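Local coordinates for protein fatty acyl CoA synthetase FADD13 (FATTY-ACYL-CoA SYNTHETASE) (Mycobacterium tuberculosis, PDB 3R44) that belongs to the ANL superfamily of AMP-binding enzymes, joining a large AMP-binding region to a smaller C-terminal domain, at residues Gln33-Val36 and Asp41-Met44; Cys83-Ala88 and Ala224-Val229; Ile240-Pro243 and Lys249-Ser252. All coordinates share one frame; numbering follows the deposited sequence. Where two conformers were deposited one is given.

How the contacts relate
Contact 2 is wholly buried: four side chains and one bridging water join two helices, with mostly apolar chemistry. Contact 1, a hairpin at the margin of the nine-stranded mixed sheet, is partly buried and relies on directional backbone bonds. Contact 3 has a buried methionine and valine beside an exposed lysine, and packs the residue just after a strand on a helix without polar bonds between them. Contacts 1 and 3 share that sheet, where strands 33-37 and 238-241 are neighbours and Val36 O probably bonds Ser241 N at 2.7 Å. Contact 2 stands apart, its nearest atoms about 5 Å from contact 1 and 8 Å from contact 3, although helix 223-235 leads directly to strand 238-241.

Contact 1. Residues Gln33-Val36 and Asp41-Met44; sequences QAYV and DVRM
Met44 O receives two backbone donors, Ala34 N at 2.7 Å in the carbonyl plane and Tyr35 N at 3.2 Å, tilted somewhat from it. The return bond runs from Met44 N to Tyr35 O over 2.8 Å, nearly straight at 171°, and makes Tyr35 and Met44 an antiparallel hydrogen-bonded pair. Val36 and Arg43 follow as a non-hydrogen-bonded pair, flanked by a CA-H...O contact of 3.3 Å from Val36 CA to Val42 O. With Ala34 and Tyr35 both opposite Met44, the backbone has a classic beta bulge; near the turn, Asp41 and Val42 face Glu37 in a G1 bulge. The motif is a beta hairpin of strands 33-37 and 42-45, the latter an outermost strand of the mixed sheet. Among the side chains, Val42 CG1 sits at the edge of the Tyr35 ring, 3.8 Å from CD2. Arg43 lies alongside Val36: a bend at its third torsion (-58°) brings the guanidinium beside Val36 CG1, which rests 3.4 Å above its plane, toward the rim. Further out, Arg43 NH2 forms a salt bridge with Glu257, while Gln33 OE1 is bonded to Arg213. Tyr35 OH is held by Glu37 and Ser241, and its ring packs on Val79 and Cys82 of helix 79-91.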
# COMPACT_ATOMS: atom_id res chain seq x y z
N GLN A 33 21.21 2.26 16.15
CA GLN A 33 20.84 3.01 14.95
C GLN A 33 19.37 2.89 14.54
O GLN A 33 18.78 1.77 14.49
CB GLN A 33 21.73 2.66 13.77
CG GLN A 33 23.21 2.97 13.99
CD GLN A 33 23.94 2.82 12.68
OE1 GLN A 33 23.96 1.77 12.10
NE2 GLN A 33 24.42 3.92 12.16
N ALA A 34 18.75 4.05 14.32
CA ALA A 34 17.32 4.10 13.95
C ALA A 34 17.08 4.36 12.47
O ALA A 34 16.15 3.82 11.87
CB ALA A 34 16.58 5.18 14.80
N TYR A 35 17.93 5.19 11.90
CA TYR A 35 17.73 5.73 10.52
C TYR A 35 19.05 6.01 9.89
O TYR A 35 19.81 6.75 10.46
CB TYR A 35 16.85 6.98 10.57
CG TYR A 35 16.30 7.40 9.23
CD1 TYR A 35 15.01 7.04 8.86
CD2 TYR A 35 17.06 8.14 8.34
CE1 TYR A 35 14.50 7.36 7.65
CE2 TYR A 35 16.54 8.50 7.08
CZ TYR A 35 15.24 8.10 6.78
OH TYR A 35 14.65 8.44 5.59
N VAL A 36 19.37 5.34 8.78
CA VAL A 36 20.62 5.47 8.09
C VAL A 36 20.26 5.75 6.62
O VAL A 36 19.62 4.92 5.97
CB VAL A 36 21.48 4.19 8.19
CG1 VAL A 36 22.77 4.39 7.40
CG2 VAL A 36 21.77 3.82 9.64
N ASP A 41 23.93 11.38 3.94
CA ASP A 41 24.80 11.22 5.10
C ASP A 41 24.13 11.33 6.45
O ASP A 41 24.70 11.91 7.36
CB ASP A 41 25.98 12.19 5.01
CG ASP A 41 26.67 12.12 3.64
OD1 ASP A 41 27.34 11.10 3.32
OD2 ASP A 41 26.52 13.10 2.86
N VAL A 42 22.94 10.74 6.60
CA VAL A 42 22.18 10.69 7.87
C VAL A 42 22.44 9.33 8.54
O VAL A 42 22.32 8.28 7.90
CB VAL A 42 20.70 10.91 7.59
CG1 VAL A 42 19.87 10.72 8.85
CG2 VAL A 42 20.47 12.32 6.93
N ARG A 43 22.87 9.33 9.80
CA ARG A 43 23.06 8.09 10.57
C ARG A 43 22.65 8.42 12.01
O ARG A 43 23.42 8.98 12.76
CB ARG A 43 24.51 7.55 10.51
CG ARG A 43 24.75 6.20 11.23
CD ARG A 43 26.25 5.64 11.01
NE ARG A 43 26.52 5.48 9.59
CZ ARG A 43 26.26 4.40 8.85
NH1 ARG A 43 25.71 3.27 9.37
NH2 ARG A 43 26.51 4.46 7.55
N MET A 44 21.41 8.12 12.37
CA MET A 44 20.86 8.60 13.64
C MET A 44 20.47 7.46 14.53
O MET A 44 19.94 6.49 14.04
CB MET A 44 19.66 9.45 13.38
CG MET A 44 20.08 10.80 12.82
SD MET A 44 18.63 11.72 12.35
CE MET A 44 17.66 11.85 13.85

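Contact 2. Residues Cys83-Ala88 and Ala224-Val229; sequences CLFYGA and AALTTV
The Phe85 ring takes a methyl over one face: Leu226 CD1 stands 3.9 Å from the centroid and only 4° off the ring normal, a CH-pi contact centred on the ring. The second branch of the same leucine comes closer to an individual ring atom, with Leu226 CD2 3.6 Å from Phe85 CE1. The two side chains approach from opposite directions, and Phe85 reaches across because its CG lies anti to the backbone N (chi1 -176°). At the Tyr86 ring the meeting is different. A water lies in the ring plane at its edge, 2.9 Å from Tyr86 OH, and donates a hydrogen bond of 2.7 Å to Val229 O. This bridge ties the phenol to the other helix's backbone, while Val229 CG1 approaches the ring obliquely, 4.1 Å from Tyr86 CE2. The two helices come from beta-alpha-beta units of different sheets of the AMP-binding fold. Helix 79-91 connects the parallel strands 70-74 and 94-97 of the four-stranded sheet, whereas helix 223-235 connects strands 213-216 and 238-241 of the larger mixed sheet, each in a beta-alpha-beta crossover; the contact therefore joins the helices of two sheets. Ile230 extends the apolar surface by touching both Phe85 and Tyr86, and Leu216 of strand 213-216 packs against Val229. Tyr86 also packs on Ile18 and Leu22 of helix 18-28, its side chain about 9 Å from the bound histidine. Inside helix 223-235, Thr228 OG1 bonds Ala224 O at 2.8 Å, and Thr228 N reaches that oxygen from the opposite face of its carbonyl plane at 3.0 Å, giving the acceptor two donors from a single residue.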
# COMPACT_ATOMS: atom_id res chain seq x y z
N CYS A 83 9.94 11.84 11.41
CA CYS A 83 9.94 12.54 12.69
C CYS A 83 8.77 13.51 12.73
O CYS A 83 8.26 13.82 13.80
CB CYS A 83 11.26 13.20 12.97
SG CYS A 83 12.54 11.95 13.35
N LEU A 84 8.29 13.93 11.55
CA LEU A 84 7.05 14.77 11.51
C LEU A 84 5.84 13.95 11.88
O LEU A 84 4.92 14.43 12.60
CB LEU A 84 6.81 15.43 10.15
CG LEU A 84 7.66 16.69 10.02
CD1 LEU A 84 7.83 17.14 8.52
CD2 LEU A 84 7.16 17.87 10.89
N PHE A 85 5.83 12.74 11.37
CA PHE A 85 4.81 11.79 11.70
C PHE A 85 4.79 11.47 13.22
O PHE A 85 3.73 11.52 13.87
CB PHE A 85 4.97 10.50 10.88
CG PHE A 85 3.88 9.52 11.11
CD1 PHE A 85 2.67 9.59 10.38
CD2 PHE A 85 3.98 8.57 12.09
CE1 PHE A 85 1.62 8.66 10.59
CE2 PHE A 85 2.90 7.66 12.34
CZ PHE A 85 1.73 7.71 11.58
N TYR A 86 5.95 11.11 13.75
CA TYR A 86 6.10 10.88 15.17
C TYR A 86 5.79 12.10 16.04
O TYR A 86 5.18 11.97 17.11
CB TYR A 86 7.48 10.37 15.51
CG TYR A 86 7.72 8.92 15.17
CD1 TYR A 86 6.93 7.91 15.76
CD2 TYR A 86 8.74 8.53 14.31
CE1 TYR A 86 7.19 6.52 15.49
CE2 TYR A 86 8.99 7.20 14.05
CZ TYR A 86 8.20 6.21 14.62
OH TYR A 86 8.43 4.88 14.41
N GLY A 87 6.25 13.28 15.61
CA GLY A 87 5.99 14.52 16.29
C GLY A 87 4.51 14.80 16.35
O GLY A 87 3.94 15.11 17.40
N ALA A 88 3.82 14.68 15.20
CA ALA A 88 2.35 14.81 15.19
C ALA A 88 1.66 13.80 16.14
O ALA A 88 0.73 14.19 16.87
CB ALA A 88 1.78 14.66 13.75
N ALA A 224 1.97 0.71 3.61
CA ALA A 224 2.83 -0.32 4.10
C ALA A 224 4.19 0.22 4.49
O ALA A 224 4.83 -0.35 5.38
CB ALA A 224 2.97 -1.46 3.10
N ALA A 225 4.64 1.30 3.87
CA ALA A 225 5.94 1.85 4.21
C ALA A 225 5.80 2.53 5.55
O ALA A 225 6.69 2.48 6.40
CB ALA A 225 6.45 2.83 3.13
N LEU A 226 4.66 3.19 5.80
CA LEU A 226 4.45 3.80 7.09
C LEU A 226 4.43 2.77 8.23
O LEU A 226 5.04 2.95 9.28
CB LEU A 226 3.12 4.57 7.06
CG LEU A 226 2.83 5.47 8.20
CD1 LEU A 226 4.16 6.16 8.58
CD2 LEU A 226 1.65 6.46 7.79
N THR A 227 3.69 1.72 8.03
CA THR A 227 3.65 0.61 8.99
C THR A 227 5.05 0.03 9.24
O THR A 227 5.40 -0.25 10.40
CB THR A 227 2.61 -0.41 8.54
OG1 THR A 227 1.33 0.24 8.51
CG2 THR A 227 2.58 -1.62 9.49
N THR A 228 5.89 -0.07 8.19
CA THR A 228 7.30 -0.52 8.30
C THR A 228 8.10 0.38 9.18
O THR A 228 8.85 -0.07 10.03
CB THR A 228 7.98 -0.53 6.95
OG1 THR A 228 7.30 -1.44 6.11
CG2 THR A 228 9.49 -0.92 6.99
N VAL A 229 7.94 1.67 9.03
CA VAL A 229 8.66 2.62 9.90
C VAL A 229 8.28 2.39 11.38
O VAL A 229 9.12 2.36 12.29
CB VAL A 229 8.35 4.05 9.45
CG1 VAL A 229 8.72 5.13 10.54
CG2 VAL A 229 8.96 4.35 8.04
O HOH W 1 10.96 4.21 13.06

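Contact 3. Residues Ile240-Pro243 and Lys249-Ser252; sequences ISMP and KVWS
Lys249, whose CB lies 3.7 Å from Met242 CE, sends its charged end elsewhere: NZ forms a salt bridge with Asp246 OD2. The part of the lysine that meets Met242 is therefore the base of its side chain, together with its backbone carbonyl carbon. Met242 does the reaching. Its CG stands anti to the backbone N (chi1 -165°), and the chain is extended as far as SD and then bent at the third torsion (-137°), which turns CE to the helix backbone, where Met242 CE comes within 3.6 Å of Val250 N. The sulfur follows the flank of the same residue, with Met242 SD 3.9 Å from Val250 CB and 4.0 Å from Val250 CG2. These two side chains cross at about a right angle, the thioether touching both CB and the CG2 branch of the valine. The surroundings place the contact in a beta-alpha-beta crossover: strand 238-241 is followed by helix 247-256 and then by the parallel strand 261-264, and strand 213-216 lies between the two in the sheet. Leu215 of that intervening strand touches both Met242 and Val250, and the backbone of Met242 is hydrogen-bonded to Leu216, which fixes the root of the methionine on the sheet. Beside it, Ser241 OG is bonded to Glu37. With about 112 Å² buried in all and only carbon and sulfur leading from the Met242 side, the pairing probably rests on dispersion and fit, with no polar bond between the two segments to add direction.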
# COMPACT_ATOMS: atom_id res chain seq x y z
N ILE A 240 17.19 1.46 6.86
CA ILE A 240 18.18 1.86 5.90
C ILE A 240 17.39 2.48 4.77
O ILE A 240 16.63 1.82 4.09
CB ILE A 240 19.03 0.67 5.42
CG1 ILE A 240 19.59 -0.12 6.63
CG2 ILE A 240 20.11 1.14 4.45
CD1 ILE A 240 20.50 0.67 7.58
N SER A 241 17.58 3.77 4.55
CA SER A 241 16.75 4.47 3.60
C SER A 241 17.42 4.71 2.25
O SER A 241 18.57 5.21 2.18
CB SER A 241 16.31 5.81 4.21
OG SER A 241 15.65 6.58 3.24
N MET A 242 16.70 4.35 1.18
CA MET A 242 17.04 4.67 -0.21
C MET A 242 15.89 5.49 -0.83
O MET A 242 14.96 4.92 -1.35
CB MET A 242 17.33 3.39 -1.05
CG MET A 242 18.01 3.69 -2.34
SD MET A 242 18.25 2.21 -3.43
CE MET A 242 19.87 2.47 -3.99
N PRO A 243 15.92 6.84 -0.74
CA PRO A 243 14.74 7.65 -1.04
C PRO A 243 14.37 7.63 -2.50
O PRO A 243 13.16 7.60 -2.79
CB PRO A 243 15.10 9.06 -0.54
CG PRO A 243 16.35 8.96 0.11
CD PRO A 243 16.96 7.60 -0.04
N LYS A 249 22.44 0.71 -7.76
CA LYS A 249 23.09 1.15 -6.53
C LYS A 249 22.61 0.36 -5.31
O LYS A 249 23.25 0.43 -4.23
CB LYS A 249 22.82 2.64 -6.26
CG LYS A 249 23.35 3.57 -7.34
CD LYS A 249 23.77 4.92 -6.74
CE LYS A 249 24.36 5.84 -7.82
NZ LYS A 249 23.22 6.73 -8.28
N VAL A 250 21.53 -0.39 -5.44
CA VAL A 250 20.89 -0.99 -4.25
C VAL A 250 21.68 -2.14 -3.62
O VAL A 250 21.73 -2.25 -2.39
CB VAL A 250 19.43 -1.37 -4.53
CG1 VAL A 250 19.33 -2.42 -5.56
CG2 VAL A 250 18.64 -1.75 -3.22
N TRP A 251 22.33 -2.98 -4.42
CA TRP A 251 23.05 -4.12 -3.84
C TRP A 251 24.23 -3.62 -3.02
O TRP A 251 24.54 -4.21 -2.01
CB TRP A 251 23.49 -5.14 -4.89
CG TRP A 251 22.36 -6.00 -5.42
CD1 TRP A 251 21.84 -5.96 -6.66
CD2 TRP A 251 21.61 -6.99 -4.70
NE1 TRP A 251 20.82 -6.86 -6.79
CE2 TRP A 251 20.62 -7.48 -5.59
CE3 TRP A 251 21.62 -7.45 -3.39
CZ2 TRP A 251 19.71 -8.47 -5.23
CZ3 TRP A 251 20.70 -8.45 -3.02
CH2 TRP A 251 19.76 -8.94 -3.93
N SER A 252 24.92 -2.59 -3.49
CA SER A 252 26.03 -2.00 -2.75
C SER A 252 25.55 -1.52 -1.39
O SER A 252 26.24 -1.60 -0.39
CB SER A 252 26.59 -0.79 -3.51
OG SER A 252 27.74 -0.28 -2.87